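Local atomic coordinates of succinate dehydrogenase (Membrane anchor subunit) (Mycolicibacterium smegmatis, PDB entry 7D6V), a protein that forms the membrane anchor of succinate dehydrogenase, holds a membrane-embedded Rieske-type Fe2S2 cluster and binds ubiquinone, to which it probably helps pass electrons. Residues Ala162-Ile165 against Ser166-Asn169; His240-Phe243 against Ala244-Leu248; His223-Arg226 against Tyr227-Thr231; Pro98-Phe101 against Ile102-Phe106; Ala19-Glu23 against Arg24-Thr28. All coordinates share one frame; numbering follows the deposited sequence.

All five contacts are local, between residues adjacent or a few places apart, so their differences come from where each turn lies. Interactions 1, 2 and 4 are partly buried among the helices. Interactions 1 and 2 each run along a long helix, 155-175 and 240-264, with centres about 17 Å apart. Interaction 4 starts helix 104-112 and touches interaction 1 through Ile165 CD1 on Phe106 CB. Interactions 3 and 5 lie at the surface and both reach the iron-sulfur subunit. Chemistry follows place: serine and threonine hydroxyls turned back on carbonyls in 1, 2 and 3, a metal ligand besides in 2, a CH-pi contact at a turn in 4, and loose apolar packing in the irregular chain of 5.

Interaction 1. Residues Ala162-Ile165 against Ser166-Asn169; sequences AVLI and SLVN
Ser166 holds the carbonyl of Ala162 twice over. Its backbone N-H makes the ordinary helix bond to Ala162 O at 2.8 Å, and its own OG donates to the same Ala162 O at 3.2 Å. The two donors arrive from opposite faces of the carbonyl plane. What folds the hydroxyl back is its first torsion (chi1 -77°), which sets OG beside the backbone N, so the buried polar group is served within its own helix. Next to it, Ile165 and Asn169 lie side by side and point the same way, one turn apart. The CG2 branch of Ile165 comes to 4.0 Å from Asn169 ND2, while Asn169 N bonds Ile165 O at 2.9 Å. Leu167 leans back over the preceding turn: its CG is 3.5 Å from Val163 O, and its CD1 brushes Leu164 CD2 at 4.5 Å, a loose apolar touch. Around the stretch, Ile165 packs on Leu107 of helix 104-112, Ser166 on Trp200 and Thr203 of helix 188-204, and Asn169 OD1 has a weak hydrogen bond from Ser72. These are two regular alpha-helical turns with a serine back-bond to the i-4 carbonyl, set inside the helical bundle of a membrane anchor.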
loop_
_atom_site.group_PDB
_atom_site.type_symbol
_atom_site.label_atom_id
_atom_site.label_comp_id
_atom_site.label_asym_id
_atom_site.label_seq_id
_atom_site.Cartn_x
_atom_site.Cartn_y
_atom_site.Cartn_z
ATOM N N ALA C 162 -18.486 18.570 32.358
ATOM C CA ALA C 162 -17.193 19.234 32.390
ATOM C C ALA C 162 -17.256 20.609 31.748
ATOM O O ALA C 162 -16.552 21.521 32.183
ATOM C CB ALA C 162 -16.143 18.371 31.697
ATOM N N VAL C 163 -18.082 20.778 30.716
ATOM C CA VAL C 163 -18.287 22.109 30.150
ATOM C C VAL C 163 -18.887 23.042 31.195
ATOM O O VAL C 163 -18.448 24.191 31.359
ATOM C CB VAL C 163 -19.166 22.030 28.889
ATOM C CG1 VAL C 163 -19.512 23.421 28.397
ATOM C CG2 VAL C 163 -18.458 21.249 27.799
ATOM N N LEU C 164 -19.891 22.560 31.930
ATOM C CA LEU C 164 -20.486 23.397 32.972
ATOM C C LEU C 164 -19.474 23.742 34.064
ATOM O O LEU C 164 -19.402 24.891 34.525
ATOM C CB LEU C 164 -21.707 22.704 33.571
ATOM C CG LEU C 164 -22.815 22.321 32.593
ATOM C CD1 LEU C 164 -24.055 21.884 33.346
ATOM C CD2 LEU C 164 -23.132 23.473 31.659
ATOM N N ILE C 165 -18.681 22.758 34.490
ATOM C CA ILE C 165 -17.695 22.997 35.540
ATOM C C ILE C 165 -16.596 23.936 35.051
ATOM O O ILE C 165 -16.067 24.741 35.827
ATOM C CB ILE C 165 -17.131 21.658 36.046
ATOM C CG1 ILE C 165 -18.254 20.809 36.640
ATOM C CG2 ILE C 165 -16.046 21.879 37.086
ATOM C CD1 ILE C 165 -17.853 19.386 36.935
ATOM N N SER C 166 -16.233 23.854 33.770
ATOM C CA SER C 166 -15.286 24.804 33.199
ATOM C C SER C 166 -15.850 26.216 33.213
ATOM O O SER C 166 -15.115 27.180 33.443
ATOM C CB SER C 166 -14.917 24.388 31.778
ATOM O OG SER C 166 -13.991 23.320 31.783
ATOM N N LEU C 167 -17.148 26.362 32.955
ATOM C CA LEU C 167 -17.760 27.684 33.077
ATOM C C LEU C 167 -17.688 28.196 34.513
ATOM O O LEU C 167 -17.426 29.383 34.750
ATOM C CB LEU C 167 -19.207 27.642 32.590
ATOM C CG LEU C 167 -19.368 27.505 31.079
ATOM C CD1 LEU C 167 -20.806 27.182 30.718
ATOM C CD2 LEU C 167 -18.912 28.769 30.386
ATOM N N VAL C 168 -17.918 27.313 35.484
ATOM C CA VAL C 168 -17.827 27.719 36.888
ATOM C C VAL C 168 -16.407 28.166 37.231
ATOM O O VAL C 168 -16.199 29.190 37.899
ATOM C CB VAL C 168 -18.302 26.575 37.802
ATOM C CG1 VAL C 168 -17.818 26.787 39.222
ATOM C CG2 VAL C 168 -19.810 26.469 37.764
ATOM N N ASN C 169 -15.409 27.410 36.773
ATOM C CA ASN C 169 -14.019 27.784 37.009
ATOM C C ASN C 169 -13.651 29.084 36.305
ATOM O O ASN C 169 -12.840 29.858 36.823
ATOM C CB ASN C 169 -13.089 26.658 36.566
ATOM C CG ASN C 169 -13.187 25.443 37.456
ATOM O OD1 ASN C 169 -13.591 25.540 38.611
ATOM N ND2 ASN C 169 -12.822 24.286 36.922
#

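Interaction 2. Residues His240-Phe243 against Ala244-Leu248; sequences HMLF and AWITL. With FES (Fe2/s2 (inorganic) cluster), chain J.
The first turn of helix 240-264, where His240-Phe243 meets Ala244-Leu248, supplies one ligand, His240, to the Fe2S2 pocket. NE2 of His240 binds FE1 of the cluster at 2.6 Å, with the iron in the ring plane at its edge. The same iron takes Cys114 SG, whereas a classical Rieske cluster has two histidines on one iron and two cysteines on the other. At the far side of the ring ND1 is hydrogen-bonded to Ser205, and the Tyr202 ring lies nearly parallel, which together should fix the rotation of the imidazole. The backbone bond from Ala244 N to His240 O is weak at 3.4 Å; the following turns tighten, Ile246 N reaching Leu242 O at 3.0 Å. Over that bond Leu242 and Ile246 cross obliquely, Leu242 CG 3.6 Å from Ile246 CD1. Thr247 has OG1 lodged between its backbone N and carbonyl carbon (chi1 56°), which turns the hydroxyl to the preceding turn, within reach of both Phe243 O, at 2.9 Å, and Ala244 O, at 2.8 Å. Arg111 NH2 also bonds this OG1, and Trp245 NE1 is hydrogen-bonded to Tyr116 OH. Met241 O approaches the indole obliquely, 3.3 Å from CD1 of Trp245.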
loop_
_atom_site.group_PDB
_atom_site.type_symbol
_atom_site.label_atom_id
_atom_site.label_comp_id
_atom_site.label_asym_id
_atom_site.label_seq_id
_atom_site.Cartn_x
_atom_site.Cartn_y
_atom_site.Cartn_z
ATOM N N HIS C 240 -4.245 15.505 22.327
ATOM C CA HIS C 240 -5.081 15.289 23.502
ATOM C C HIS C 240 -4.330 14.576 24.621
ATOM O O HIS C 240 -4.591 14.838 25.800
ATOM C CB HIS C 240 -6.332 14.506 23.111
ATOM C CG HIS C 240 -7.438 14.595 24.114
ATOM N ND1 HIS C 240 -7.938 15.796 24.563
ATOM C CD2 HIS C 240 -8.137 13.633 24.759
ATOM C CE1 HIS C 240 -8.902 15.571 25.437
ATOM N NE2 HIS C 240 -9.040 14.266 25.573
ATOM N N MET C 241 -3.419 13.663 24.275
ATOM C CA MET C 241 -2.564 13.030 25.277
ATOM C C MET C 241 -1.811 14.058 26.106
ATOM O O MET C 241 -1.716 13.932 27.332
ATOM C CB MET C 241 -1.570 12.092 24.597
ATOM C CG MET C 241 -0.662 11.354 25.562
ATOM S SD MET C 241 0.487 10.237 24.744
ATOM C CE MET C 241 1.610 11.410 23.996
ATOM N N LEU C 242 -1.257 15.076 25.451
ATOM C CA LEU C 242 -0.407 16.036 26.141
ATOM C C LEU C 242 -1.216 16.928 27.074
ATOM O O LEU C 242 -0.775 17.231 28.189
ATOM C CB LEU C 242 0.355 16.872 25.115
ATOM C CG LEU C 242 1.415 17.838 25.633
ATOM C CD1 LEU C 242 2.691 17.092 25.969
ATOM C CD2 LEU C 242 1.678 18.927 24.611
ATOM N N PHE C 243 -2.399 17.358 26.632
ATOM C CA PHE C 243 -3.179 18.306 27.415
ATOM C C PHE C 243 -3.698 17.689 28.705
ATOM O O PHE C 243 -3.835 18.394 29.706
ATOM C CB PHE C 243 -4.333 18.856 26.576
ATOM C CG PHE C 243 -3.886 19.622 25.366
ATOM C CD1 PHE C 243 -2.785 20.458 25.425
ATOM C CD2 PHE C 243 -4.566 19.506 24.167
ATOM C CE1 PHE C 243 -2.370 21.160 24.314
ATOM C CE2 PHE C 243 -4.155 20.206 23.051
ATOM C CZ PHE C 243 -3.055 21.034 23.126
ATOM N N ALA C 244 -3.963 16.381 28.718
ATOM C CA ALA C 244 -4.398 15.731 29.950
ATOM C C ALA C 244 -3.334 15.837 31.037
ATOM O O ALA C 244 -3.610 16.279 32.161
ATOM C CB ALA C 244 -4.738 14.269 29.666
ATOM N N TRP C 245 -2.099 15.453 30.707
ATOM C CA TRP C 245 -1.010 15.527 31.673
ATOM C C TRP C 245 -0.701 16.970 32.048
ATOM O O TRP C 245 -0.422 17.271 33.218
ATOM C CB TRP C 245 0.232 14.841 31.108
ATOM C CG TRP C 245 0.104 13.356 31.020
ATOM C CD1 TRP C 245 0.004 12.612 29.885
ATOM C CD2 TRP C 245 0.054 12.431 32.111
ATOM N NE1 TRP C 245 -0.102 11.282 30.199
ATOM C CE2 TRP C 245 -0.074 11.144 31.560
ATOM C CE3 TRP C 245 0.108 12.567 33.501
ATOM C CZ2 TRP C 245 -0.150 10.000 32.348
ATOM C CZ3 TRP C 245 0.032 11.431 34.280
ATOM C CH2 TRP C 245 -0.095 10.164 33.702
ATOM N N ILE C 246 -0.757 17.878 31.072
ATOM C CA ILE C 246 -0.471 19.281 31.354
ATOM C C ILE C 246 -1.499 19.853 32.319
ATOM O O ILE C 246 -1.152 20.589 33.248
ATOM C CB ILE C 246 -0.405 20.088 30.045
ATOM C CG1 ILE C 246 0.892 19.784 29.301
ATOM C CG2 ILE C 246 -0.510 21.578 30.325
ATOM C CD1 ILE C 246 1.044 20.553 28.017
ATOM N N THR C 247 -2.777 19.523 32.125
ATOM C CA THR C 247 -3.805 20.051 33.013
ATOM C C THR C 247 -3.723 19.421 34.395
ATOM O O THR C 247 -3.996 20.091 35.394
ATOM C CB THR C 247 -5.193 19.856 32.406
ATOM O OG1 THR C 247 -5.404 18.471 32.114
ATOM C CG2 THR C 247 -5.346 20.688 31.150
ATOM N N LEU C 248 -3.331 18.148 34.482
ATOM C CA LEU C 248 -3.078 17.567 35.799
ATOM C C LEU C 248 -1.992 18.347 36.532
ATOM O O LEU C 248 -2.157 18.734 37.700
ATOM C CB LEU C 248 -2.679 16.099 35.663
ATOM C CG LEU C 248 -3.783 15.095 35.336
ATOM C CD1 LEU C 248 -3.331 13.688 35.676
ATOM C CD2 LEU C 248 -5.066 15.448 36.062
HETATM FE FE1 FES J . -10.555 12.515 26.657
HETATM FE FE2 FES J . -13.063 13.410 26.276
HETATM S S1 FES J . -12.035 11.786 25.206
HETATM S S2 FES J . -11.559 14.188 27.672
#

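Interaction 3. Residues His223-Arg226 against Tyr227-Thr231; sequences HPVR and YWIWT
Val225 and Ile229 lie side by side along the first turns of helix 224-237, pointing the same way, with Val225 CG1 3.9 Å from Ile229 CD1. Ile229 keeps CG1 beside its backbone N (chi1 -60°), and this carries the branch back along the helix toward the valine. The backbone beneath is tied by Ile229 N to Val225 O at 3.0 Å. One residue further on, Trp230 N bonds Arg226 O at 2.9 Å. The helix starts here: His223 is the N-cap residue, Pro224 takes the first helical position, and Tyr227 N closes the first turn onto His223 O at 3.0 Å. Within the later turn Thr231 doubles the grip on Tyr227 O, its OG1 at 3.0 Å joining its own N-H from the opposite face of the carbonyl plane. That OG1 also stands 3.8 Å above one face of the Tyr227 ring, offset toward the rim. Farther out, the rings of Tyr227 and Trp230 both meet Phe220, and they pack on Glu134 and Arg138 of the iron-sulfur subunit. Arg226 bends at its third torsion (chi3 73°); its NE bonds Thr213 O, and NH2 bonds Val212 O weakly. Both carbonyls lie near the C-terminal end of helix 207-215, so the arginine ties helix 224-237 to that end by hydrogen bonds, to which the helix dipole would probably add some attraction.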
loop_
_atom_site.group_PDB
_atom_site.type_symbol
_atom_site.label_atom_id
_atom_site.label_comp_id
_atom_site.label_asym_id
_atom_site.label_seq_id
_atom_site.Cartn_x
_atom_site.Cartn_y
_atom_site.Cartn_z
ATOM N N HIS C 223 -22.458 21.869 5.536
ATOM C CA HIS C 223 -22.374 22.375 6.904
ATOM C C HIS C 223 -21.057 23.121 7.055
ATOM O O HIS C 223 -20.090 22.594 7.618
ATOM C CB HIS C 223 -22.515 21.235 7.912
ATOM C CG HIS C 223 -23.786 20.462 7.759
ATOM N ND1 HIS C 223 -23.822 19.179 7.259
ATOM C CD2 HIS C 223 -25.069 20.797 8.027
ATOM C CE1 HIS C 223 -25.072 18.755 7.230
ATOM N NE2 HIS C 223 -25.848 19.718 7.692
ATOM N N PRO C 224 -20.983 24.357 6.554
ATOM C CA PRO C 224 -19.692 25.068 6.555
ATOM C C PRO C 224 -19.202 25.456 7.938
ATOM O O PRO C 224 -17.992 25.412 8.189
ATOM C CB PRO C 224 -19.976 26.308 5.692
ATOM C CG PRO C 224 -21.279 26.036 5.007
ATOM C CD PRO C 224 -22.045 25.143 5.910
ATOM N N VAL C 225 -20.100 25.853 8.840
ATOM C CA VAL C 225 -19.683 26.271 10.175
ATOM C C VAL C 225 -19.157 25.082 10.966
ATOM O O VAL C 225 -18.080 25.138 11.576
ATOM C CB VAL C 225 -20.852 26.959 10.902
ATOM C CG1 VAL C 225 -20.476 27.287 12.331
ATOM C CG2 VAL C 225 -21.270 28.211 10.159
ATOM N N ARG C 226 -19.903 23.978 10.951
ATOM C CA ARG C 226 -19.505 22.816 11.728
ATOM C C ARG C 226 -18.280 22.141 11.136
ATOM O O ARG C 226 -17.513 21.517 11.871
ATOM C CB ARG C 226 -20.675 21.843 11.840
ATOM C CG ARG C 226 -21.837 22.415 12.630
ATOM C CD ARG C 226 -23.052 21.522 12.582
ATOM N NE ARG C 226 -22.863 20.324 13.388
ATOM C CZ ARG C 226 -23.800 19.407 13.589
ATOM N NH1 ARG C 226 -24.998 19.554 13.042
ATOM N NH2 ARG C 226 -23.538 18.344 14.334
ATOM N N TYR C 227 -18.055 22.283 9.828
ATOM C CA TYR C 227 -16.814 21.794 9.236
ATOM C C TYR C 227 -15.605 22.545 9.784
ATOM O O TYR C 227 -14.587 21.934 10.127
ATOM C CB TYR C 227 -16.876 21.918 7.715
ATOM C CG TYR C 227 -15.634 21.422 7.013
ATOM C CD1 TYR C 227 -15.075 20.198 7.337
ATOM C CD2 TYR C 227 -15.021 22.180 6.029
ATOM C CE1 TYR C 227 -13.945 19.742 6.704
ATOM C CE2 TYR C 227 -13.890 21.731 5.390
ATOM C CZ TYR C 227 -13.357 20.511 5.731
ATOM O OH TYR C 227 -12.225 20.058 5.095
ATOM N N TRP C 228 -15.700 23.872 9.874
ATOM C CA TRP C 228 -14.612 24.665 10.436
ATOM C C TRP C 228 -14.376 24.311 11.900
ATOM O O TRP C 228 -13.225 24.142 12.340
ATOM C CB TRP C 228 -14.937 26.152 10.279
ATOM C CG TRP C 228 -13.847 27.084 10.696
ATOM C CD1 TRP C 228 -12.834 27.557 9.920
ATOM C CD2 TRP C 228 -13.668 27.667 11.990
ATOM N NE1 TRP C 228 -12.029 28.394 10.650
ATOM C CE2 TRP C 228 -12.518 28.477 11.927
ATOM C CE3 TRP C 228 -14.361 27.576 13.201
ATOM C CZ2 TRP C 228 -12.049 29.193 13.022
ATOM C CZ3 TRP C 228 -13.895 28.289 14.285
ATOM C CH2 TRP C 228 -12.749 29.087 14.189
ATOM N N ILE C 229 -15.461 24.175 12.665
ATOM C CA ILE C 229 -15.328 23.804 14.069
ATOM C C ILE C 229 -14.669 22.438 14.198
ATOM O O ILE C 229 -13.791 22.235 15.042
ATOM C CB ILE C 229 -16.700 23.842 14.764
ATOM C CG1 ILE C 229 -17.291 25.247 14.687
ATOM C CG2 ILE C 229 -16.572 23.401 16.207
ATOM C CD1 ILE C 229 -18.690 25.346 15.234
ATOM N N TRP C 230 -15.079 21.483 13.361
ATOM C CA TRP C 230 -14.512 20.143 13.414
ATOM C C TRP C 230 -13.034 20.150 13.047
ATOM O O TRP C 230 -12.241 19.416 13.642
ATOM C CB TRP C 230 -15.302 19.218 12.489
ATOM C CG TRP C 230 -14.790 17.821 12.443
ATOM C CD1 TRP C 230 -15.044 16.827 13.336
ATOM C CD2 TRP C 230 -13.930 17.259 11.450
ATOM N NE1 TRP C 230 -14.398 15.679 12.961
ATOM C CE2 TRP C 230 -13.704 15.919 11.805
ATOM C CE3 TRP C 230 -13.328 17.761 10.292
ATOM C CZ2 TRP C 230 -12.905 15.073 11.046
ATOM C CZ3 TRP C 230 -12.536 16.920 9.544
ATOM C CH2 TRP C 230 -12.331 15.592 9.922
ATOM N N THR C 231 -12.644 20.973 12.074
ATOM C CA THR C 231 -11.237 21.051 11.692
ATOM C C THR C 231 -10.378 21.557 12.846
ATOM O O THR C 231 -9.337 20.968 13.173
ATOM C CB THR C 231 -11.080 21.952 10.468
ATOM O OG1 THR C 231 -11.787 21.382 9.361
ATOM C CG2 THR C 231 -9.617 22.102 10.098
#

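Interaction 4. Residues Pro98-Phe101 against Ile102-Phe106; sequences PMAF and ISLPF
Phe101 and Ile102 stand side by side and point the same way, the isoleucine laid over one face of the ring. Ile102 CG1 is 4.1 Å from the ring centroid of Phe101, 19° off the normal and displaced toward the rim: a CH-pi contact. Farther along the branch, Ile102 CD1 reaches Phe101 CE1 at 3.6 Å. The ring gets there because CG of Phe101 is set between its own N and carbonyl carbon (chi1 66°), which also brings Pro98 O to the ring edge, in plane. Pro98 to Phe101 is a type I beta turn, closed weakly by Phe101 N on Pro98 O, and it delivers the chain into helix 104-112. Ala100 O takes a bond from Leu104 N, four residues on, at 3.1 Å, nearly straight at 168°; Ser103 N bonds it weakly. Leu104 turns back over the loop, its CG 4.1 Å from Ala100 CB and its CD1 4.1 Å from Pro98 CB, meeting the CB-CG edge of the proline at a slant. Pro105, lacking an N-H, puts CD against Phe101 O where a backbone bond would otherwise fall. Helix 33-55 packs against this corner, Phe54 on Pro98 and Ala53 on Leu104.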
loop_
_atom_site.group_PDB
_atom_site.type_symbol
_atom_site.label_atom_id
_atom_site.label_comp_id
_atom_site.label_asym_id
_atom_site.label_seq_id
_atom_site.Cartn_x
_atom_site.Cartn_y
_atom_site.Cartn_z
ATOM N N PRO C 98 -16.324 15.977 50.871
ATOM C CA PRO C 98 -15.459 17.102 50.519
ATOM C C PRO C 98 -16.280 18.353 50.268
ATOM O O PRO C 98 -17.451 18.290 49.888
ATOM C CB PRO C 98 -14.753 16.624 49.246
ATOM C CG PRO C 98 -15.679 15.626 48.658
ATOM C CD PRO C 98 -16.397 14.970 49.800
ATOM N N MET C 99 -15.652 19.506 50.493
ATOM C CA MET C 99 -16.360 20.770 50.331
ATOM C C MET C 99 -16.812 20.998 48.895
ATOM O O MET C 99 -17.713 21.809 48.663
ATOM C CB MET C 99 -15.482 21.926 50.805
ATOM C CG MET C 99 -15.788 22.375 52.222
ATOM S SD MET C 99 -15.181 24.027 52.577
ATOM C CE MET C 99 -15.210 24.017 54.365
ATOM N N ALA C 100 -16.225 20.287 47.936
ATOM C CA ALA C 100 -16.576 20.388 46.524
ATOM C C ALA C 100 -17.180 19.083 46.015
ATOM O O ALA C 100 -16.845 18.600 44.934
ATOM C CB ALA C 100 -15.360 20.778 45.689
ATOM N N PHE C 101 -18.076 18.495 46.808
ATOM C CA PHE C 101 -18.725 17.239 46.457
ATOM C C PHE C 101 -19.651 17.363 45.256
ATOM O O PHE C 101 -20.091 16.338 44.729
ATOM C CB PHE C 101 -19.520 16.715 47.652
ATOM C CG PHE C 101 -20.684 17.586 48.028
ATOM C CD1 PHE C 101 -21.962 17.282 47.592
ATOM C CD2 PHE C 101 -20.503 18.707 48.817
ATOM C CE1 PHE C 101 -23.031 18.080 47.933
ATOM C CE2 PHE C 101 -21.569 19.506 49.160
ATOM C CZ PHE C 101 -22.834 19.191 48.718
ATOM N N ILE C 102 -19.982 18.583 44.837
ATOM C CA ILE C 102 -20.847 18.761 43.677
ATOM C C ILE C 102 -20.093 18.448 42.391
ATOM O O ILE C 102 -20.631 17.808 41.482
ATOM C CB ILE C 102 -21.426 20.187 43.668
ATOM C CG1 ILE C 102 -22.424 20.359 44.812
ATOM C CG2 ILE C 102 -22.073 20.501 42.330
ATOM C CD1 ILE C 102 -23.632 19.464 44.704
ATOM N N SER C 103 -18.835 18.875 42.298
ATOM C CA SER C 103 -18.082 18.804 41.055
ATOM C C SER C 103 -17.036 17.705 41.018
ATOM O O SER C 103 -16.769 17.171 39.942
ATOM C CB SER C 103 -17.387 20.142 40.782
ATOM O OG SER C 103 -16.639 20.549 41.910
ATOM N N LEU C 104 -16.429 17.365 42.153
ATOM C CA LEU C 104 -15.379 16.350 42.151
ATOM C C LEU C 104 -15.836 15.003 41.599
ATOM O O LEU C 104 -15.078 14.408 40.814
ATOM C CB LEU C 104 -14.805 16.193 43.564
ATOM C CG LEU C 104 -13.917 17.329 44.073
ATOM C CD1 LEU C 104 -13.376 17.004 45.453
ATOM C CD2 LEU C 104 -12.780 17.609 43.107
ATOM N N PRO C 105 -17.007 14.458 41.960
ATOM C CA PRO C 105 -17.436 13.206 41.314
ATOM C C PRO C 105 -17.545 13.315 39.805
ATOM O O PRO C 105 -17.129 12.397 39.088
ATOM C CB PRO C 105 -18.800 12.930 41.960
ATOM C CG PRO C 105 -18.758 13.641 43.247
ATOM C CD PRO C 105 -17.951 14.870 43.013
ATOM N N PHE C 106 -18.069 14.432 39.300
ATOM C CA PHE C 106 -18.245 14.576 37.860
ATOM C C PHE C 106 -16.910 14.703 37.145
ATOM O O PHE C 106 -16.728 14.134 36.067
ATOM C CB PHE C 106 -19.136 15.777 37.558
ATOM C CG PHE C 106 -20.576 15.551 37.889
ATOM C CD1 PHE C 106 -21.408 14.898 37.000
ATOM C CD2 PHE C 106 -21.098 15.983 39.091
ATOM C CE1 PHE C 106 -22.733 14.688 37.302
ATOM C CE2 PHE C 106 -22.423 15.775 39.399
ATOM C CZ PHE C 106 -23.242 15.126 38.503
#

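Interaction 5. Residues Ala19-Glu23 against Arg24-Thr28; sequences AQIPE and RTLRT
The first torsions turn Ile21 and Leu26 to each other: CG2 of Ile21 stands anti to its backbone N (chi1 -63°), and CG of Leu26 lies beside its backbone N (chi1 -78°). The side chains then cross at about a right angle, and the methyls Ile21 CG2 and Leu26 CD1 meet at 4.1 Å. Glu23, between them in sequence, has a bent side chain that curls the carboxylate back until OE1 lies 4.2 Å from CD2 of Leu26, the other methyl of that residue. It is a grazing contact of an oxygen with a methyl group, with the two side chains crossing at a slant. The chain here is neither helix nor strand. Gln20 is the centre of an inverse gamma turn, closed weakly by Ile21 N on Ala19 O at 2.9 Å. A similar weak bond joins Glu23 N to Ile21 O at 3.0 Å. Firmer hold comes from outside the segments: Arg93 of the iron-sulfur subunit bonds Glu23 O, and Trp11 of that subunit bonds Gln20 O. On the anchor itself, Thr25 OG1 is hydrogen-bonded to Ala133 O. The residues form an irregular surface arm, running along the iron-sulfur subunit before the chain enters helix 33-55, with its centre about 34 Å from that of the His240-Leu248 contact.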
loop_
_atom_site.group_PDB
_atom_site.type_symbol
_atom_site.label_atom_id
_atom_site.label_comp_id
_atom_site.label_asym_id
_atom_site.label_seq_id
_atom_site.Cartn_x
_atom_site.Cartn_y
_atom_site.Cartn_z
ATOM N N ALA C 19 3.109 -20.256 15.618
ATOM C CA ALA C 19 4.520 -20.614 15.557
ATOM C C ALA C 19 5.098 -20.794 16.955
ATOM O O ALA C 19 4.799 -20.032 17.877
ATOM C CB ALA C 19 5.302 -19.554 14.787
ATOM N N GLN C 20 5.932 -21.818 17.101
ATOM C CA GLN C 20 6.437 -22.273 18.395
ATOM C C GLN C 20 7.546 -21.341 18.869
ATOM O O GLN C 20 8.731 -21.571 18.629
ATOM C CB GLN C 20 6.922 -23.711 18.282
ATOM C CG GLN C 20 7.294 -24.366 19.587
ATOM C CD GLN C 20 7.447 -25.862 19.446
ATOM O OE1 GLN C 20 8.544 -26.400 19.570
ATOM N NE2 GLN C 20 6.343 -26.544 19.172
ATOM N N ILE C 21 7.151 -20.270 19.550
ATOM C CA ILE C 21 8.078 -19.367 20.229
ATOM C C ILE C 21 7.755 -19.383 21.719
ATOM O O ILE C 21 6.742 -18.803 22.134
ATOM C CB ILE C 21 8.018 -17.941 19.650
ATOM C CG1 ILE C 21 8.451 -17.901 18.183
ATOM C CG2 ILE C 21 8.843 -16.976 20.468
ATOM C CD1 ILE C 21 7.366 -18.116 17.199
ATOM N N PRO C 22 8.571 -20.044 22.564
ATOM C CA PRO C 22 8.286 -20.121 24.002
ATOM C C PRO C 22 8.811 -18.925 24.792
ATOM O O PRO C 22 9.382 -19.071 25.877
ATOM C CB PRO C 22 9.006 -21.409 24.411
ATOM C CG PRO C 22 10.217 -21.399 23.546
ATOM C CD PRO C 22 9.800 -20.780 22.222
ATOM N N GLU C 23 8.609 -17.727 24.259
ATOM C CA GLU C 23 9.000 -16.499 24.933
ATOM C C GLU C 23 7.828 -15.537 24.931
ATOM O O GLU C 23 7.174 -15.349 23.901
ATOM C CB GLU C 23 10.238 -15.858 24.292
ATOM C CG GLU C 23 11.524 -16.656 24.483
ATOM C CD GLU C 23 11.924 -17.478 23.276
ATOM O OE1 GLU C 23 11.096 -17.649 22.363
ATOM O OE2 GLU C 23 13.077 -17.951 23.236
ATOM N N ARG C 24 7.571 -14.934 26.091
ATOM C CA ARG C 24 6.416 -14.061 26.244
ATOM C C ARG C 24 6.495 -12.886 25.276
ATOM O O ARG C 24 5.496 -12.513 24.652
ATOM C CB ARG C 24 6.334 -13.585 27.693
ATOM C CG ARG C 24 5.148 -12.727 27.994
ATOM C CD ARG C 24 3.912 -13.571 27.825
ATOM N NE ARG C 24 3.875 -14.731 28.708
ATOM C CZ ARG C 24 3.437 -14.700 29.959
ATOM N NH1 ARG C 24 2.967 -13.570 30.467
ATOM N NH2 ARG C 24 3.438 -15.804 30.692
ATOM N N THR C 25 7.678 -12.297 25.131
ATOM C CA THR C 25 7.939 -11.335 24.072
ATOM C C THR C 25 9.384 -11.494 23.631
ATOM O O THR C 25 10.228 -11.999 24.374
ATOM C CB THR C 25 7.656 -9.894 24.521
ATOM O OG1 THR C 25 7.532 -9.051 23.369
ATOM C CG2 THR C 25 8.773 -9.368 25.409
ATOM N N LEU C 26 9.659 -11.076 22.398
ATOM C CA LEU C 26 11.015 -11.060 21.869
ATOM C C LEU C 26 11.591 -9.653 21.805
ATOM O O LEU C 26 12.678 -9.465 21.253
ATOM C CB LEU C 26 11.058 -11.710 20.486
ATOM C CG LEU C 26 11.027 -13.238 20.467
ATOM C CD1 LEU C 26 10.934 -13.750 19.048
ATOM C CD2 LEU C 26 12.247 -13.809 21.160
ATOM N N ARG C 27 10.892 -8.668 22.357
ATOM C CA ARG C 27 11.389 -7.301 22.363
ATOM C C ARG C 27 12.591 -7.174 23.290
ATOM O O ARG C 27 12.649 -7.801 24.351
ATOM C CB ARG C 27 10.283 -6.338 22.789
ATOM C CG ARG C 27 9.188 -6.175 21.755
ATOM C CD ARG C 27 8.080 -5.258 22.233
ATOM N NE ARG C 27 8.580 -3.935 22.585
ATOM C CZ ARG C 27 7.819 -2.853 22.700
ATOM N NH1 ARG C 27 6.516 -2.929 22.488
ATOM N NH2 ARG C 27 8.365 -1.691 23.024
ATOM N N THR C 28 13.557 -6.356 22.880
ATOM C CA THR C 28 14.791 -6.165 23.626
ATOM C C THR C 28 14.900 -4.784 24.253
ATOM O O THR C 28 15.884 -4.510 24.947
ATOM C CB THR C 28 16.002 -6.420 22.718
ATOM O OG1 THR C 28 15.951 -5.539 21.590
ATOM C CG2 THR C 28 16.014 -7.855 22.230
#